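Long-range contact in farnesyl pyrophosphate synthetase (Staphylococcus aureus, PDB 5H9D), which probably elongates an allylic diphosphate with isopentenyl units, in a magnesium-dependent reaction, to make heptaprenyl diphosphate: residues P45-L50 against S305-L310. Residues are numbered along the deposited sequence; the frame is centred on the assembly and turned at random.
Sequences PAFVIL and SLLLSL
Within the mainly helical fold of the trans-prenyl synthases, the short helix 43-51 near the start of the chain packs against helix 302-315 near its end, and the contact is carried by Phe47 and Leu50 meeting Leu306, Leu307 and Leu310. The two segments run nearly antiparallel, their N-to-C directions 154° apart; their axes approach to 10.9 Å, and leucine and phenylalanine side chains fill the interface. No hydrogen bond crosses it; the contact is wholly apolar.

The bond from CA to CB of Leu50 heads toward helix 302-315, and this residue does most of the work from its side. Its CD1 lies against the backbone of the facing turn, 3.6 Å from Leu307 CA, and also meets the CD1 methyl of Leu307. The other branch turns to Leu306, with Leu50 CD2 3.8 Å from Leu306 CB, the two side chains crossing nearly at a right angle.

One turn back along its helix, Phe47 brings its ring in from the flank. Two leucine methyls meet that ring in different ways: Leu307 CD1 lies at the edge, in the ring plane, 3.9 Å from Phe47 CE1, while the second methyl comes from Leu310. Both leucines carry CG anti to the backbone N (chi1 -166° in Leu307), which swings their branches out toward the ring. Ile173, Ser176 and Thr177 of helix 158-183 also touch Phe47, and Met6 of helix 6-20 touches Leu50, which puts Phe47 and Leu50 in contact with three other helices: 302-315, 158-183 and 6-20. The Leu310 methyl sits over a face of the ring and makes a CH-pi contact: Leu310 CD2 stands 4.1 Å from the centroid of the Phe47 ring, 27° off its normal.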
loop_
_atom_site.group_PDB
_atom_site.type_symbol
_atom_site.label_atom_id
_atom_site.label_comp_id
_atom_site.label_asym_id
_atom_site.label_seq_id
_atom_site.Cartn_x
_atom_site.Cartn_y
_atom_site.Cartn_z
ATOM N N PRO A 45 -2.397 2.533 -13.920
ATOM C CA PRO A 45 -1.415 2.615 -15.011
ATOM C C PRO A 45 -1.986 3.438 -16.165
ATOM O O PRO A 45 -1.263 4.188 -16.814
ATOM C CB PRO A 45 -1.223 1.156 -15.401
ATOM C CG PRO A 45 -1.358 0.475 -14.083
ATOM C CD PRO A 45 -2.522 1.148 -13.448
ATOM N N ALA A 46 -3.295 3.293 -16.396
ATOM C CA ALA A 46 -3.969 3.984 -17.489
ATOM C C ALA A 46 -3.885 5.481 -17.311
ATOM O O ALA A 46 -3.474 6.191 -18.225
ATOM C CB ALA A 46 -5.436 3.532 -17.617
ATOM N N PHE A 47 -4.251 5.976 -16.139
ATOM C CA PHE A 47 -4.166 7.402 -15.915
ATOM C C PHE A 47 -2.746 7.938 -15.999
ATOM O O PHE A 47 -2.552 9.086 -16.356
ATOM C CB PHE A 47 -4.802 7.760 -14.576
ATOM C CG PHE A 47 -6.285 7.892 -14.648
ATOM C CD1 PHE A 47 -6.862 8.789 -15.531
ATOM C CD2 PHE A 47 -7.097 7.093 -13.887
ATOM C CE1 PHE A 47 -8.224 8.878 -15.657
ATOM C CE2 PHE A 47 -8.470 7.171 -13.999
ATOM C CZ PHE A 47 -9.043 8.061 -14.882
ATOM N N VAL A 48 -1.750 7.118 -15.679
ATOM C CA VAL A 48 -0.365 7.570 -15.746
ATOM C C VAL A 48 0.039 7.785 -17.217
ATOM O O VAL A 48 0.562 8.854 -17.571
ATOM C CB VAL A 48 0.600 6.564 -15.077
ATOM C CG1 VAL A 48 2.017 7.063 -15.172
ATOM C CG2 VAL A 48 0.221 6.364 -13.634
ATOM N N ILE A 49 -0.193 6.774 -18.067
ATOM C CA ILE A 49 0.118 6.900 -19.491
ATOM C C ILE A 49 -0.595 8.186 -19.997
ATOM O O ILE A 49 0.066 9.145 -20.363
ATOM C CB ILE A 49 -0.353 5.612 -20.307
ATOM C CG1 ILE A 49 0.756 4.550 -20.364
ATOM C CG2 ILE A 49 -0.713 5.967 -21.753
ATOM C CD1 ILE A 49 0.822 3.679 -19.159
ATOM N N LEU A 50 -1.932 8.208 -19.970
ATOM C CA LEU A 50 -2.742 9.362 -20.413
ATOM C C LEU A 50 -2.315 10.715 -19.867
ATOM O O LEU A 50 -2.238 11.675 -20.618
ATOM C CB LEU A 50 -4.222 9.167 -20.075
ATOM C CG LEU A 50 -5.078 8.652 -21.222
ATOM C CD1 LEU A 50 -6.516 8.765 -20.831
ATOM C CD2 LEU A 50 -4.805 9.462 -22.478
ATOM N N SER A 305 -9.089 13.539 -25.981
ATOM C CA SER A 305 -10.275 12.782 -26.378
ATOM C C SER A 305 -10.368 11.459 -25.617
ATOM O O SER A 305 -11.460 10.928 -25.377
ATOM C CB SER A 305 -10.250 12.465 -27.880
ATOM O OG SER A 305 -10.374 13.618 -28.688
ATOM N N LEU A 306 -9.211 10.912 -25.261
ATOM C CA LEU A 306 -9.156 9.638 -24.553
ATOM C C LEU A 306 -9.479 9.809 -23.093
ATOM O O LEU A 306 -10.176 9.003 -22.520
ATOM C CB LEU A 306 -7.778 8.984 -24.736
ATOM C CG LEU A 306 -7.577 8.304 -26.110
ATOM C CD1 LEU A 306 -6.117 7.955 -26.346
ATOM C CD2 LEU A 306 -8.442 7.060 -26.172
ATOM N N LEU A 307 -8.980 10.877 -22.497
ATOM C CA LEU A 307 -9.256 11.155 -21.099
ATOM C C LEU A 307 -10.757 11.442 -20.984
ATOM O O LEU A 307 -11.410 10.897 -20.098
ATOM C CB LEU A 307 -8.412 12.348 -20.641
ATOM C CG LEU A 307 -8.201 12.739 -19.179
ATOM C CD1 LEU A 307 -7.702 11.590 -18.366
ATOM C CD2 LEU A 307 -7.185 13.894 -19.152
ATOM N N LEU A 308 -11.300 12.273 -21.883
ATOM C CA LEU A 308 -12.736 12.594 -21.883
ATOM C C LEU A 308 -13.557 11.309 -21.976
ATOM O O LEU A 308 -14.519 11.111 -21.237
ATOM C CB LEU A 308 -13.105 13.510 -23.059
ATOM C CG LEU A 308 -12.885 15.020 -22.893
ATOM C CD1 LEU A 308 -12.598 15.647 -24.256
ATOM C CD2 LEU A 308 -14.089 15.658 -22.268
ATOM N N SER A 309 -13.161 10.442 -22.897
ATOM C CA SER A 309 -13.816 9.156 -23.082
ATOM C C SER A 309 -13.701 8.279 -21.822
ATOM O O SER A 309 -14.694 7.763 -21.321
ATOM C CB SER A 309 -13.177 8.437 -24.264
ATOM O OG SER A 309 -13.743 7.155 -24.427
ATOM N N LEU A 310 -12.483 8.105 -21.319
ATOM C CA LEU A 310 -12.265 7.297 -20.131
ATOM C C LEU A 310 -12.978 7.895 -18.912
ATOM O O LEU A 310 -13.557 7.176 -18.115
ATOM C CB LEU A 310 -10.763 7.151 -19.846
ATOM C CG LEU A 310 -10.377 6.393 -18.555
ATOM C CD1 LEU A 310 -10.853 4.936 -18.633
ATOM C CD2 LEU A 310 -8.863 6.436 -18.345
#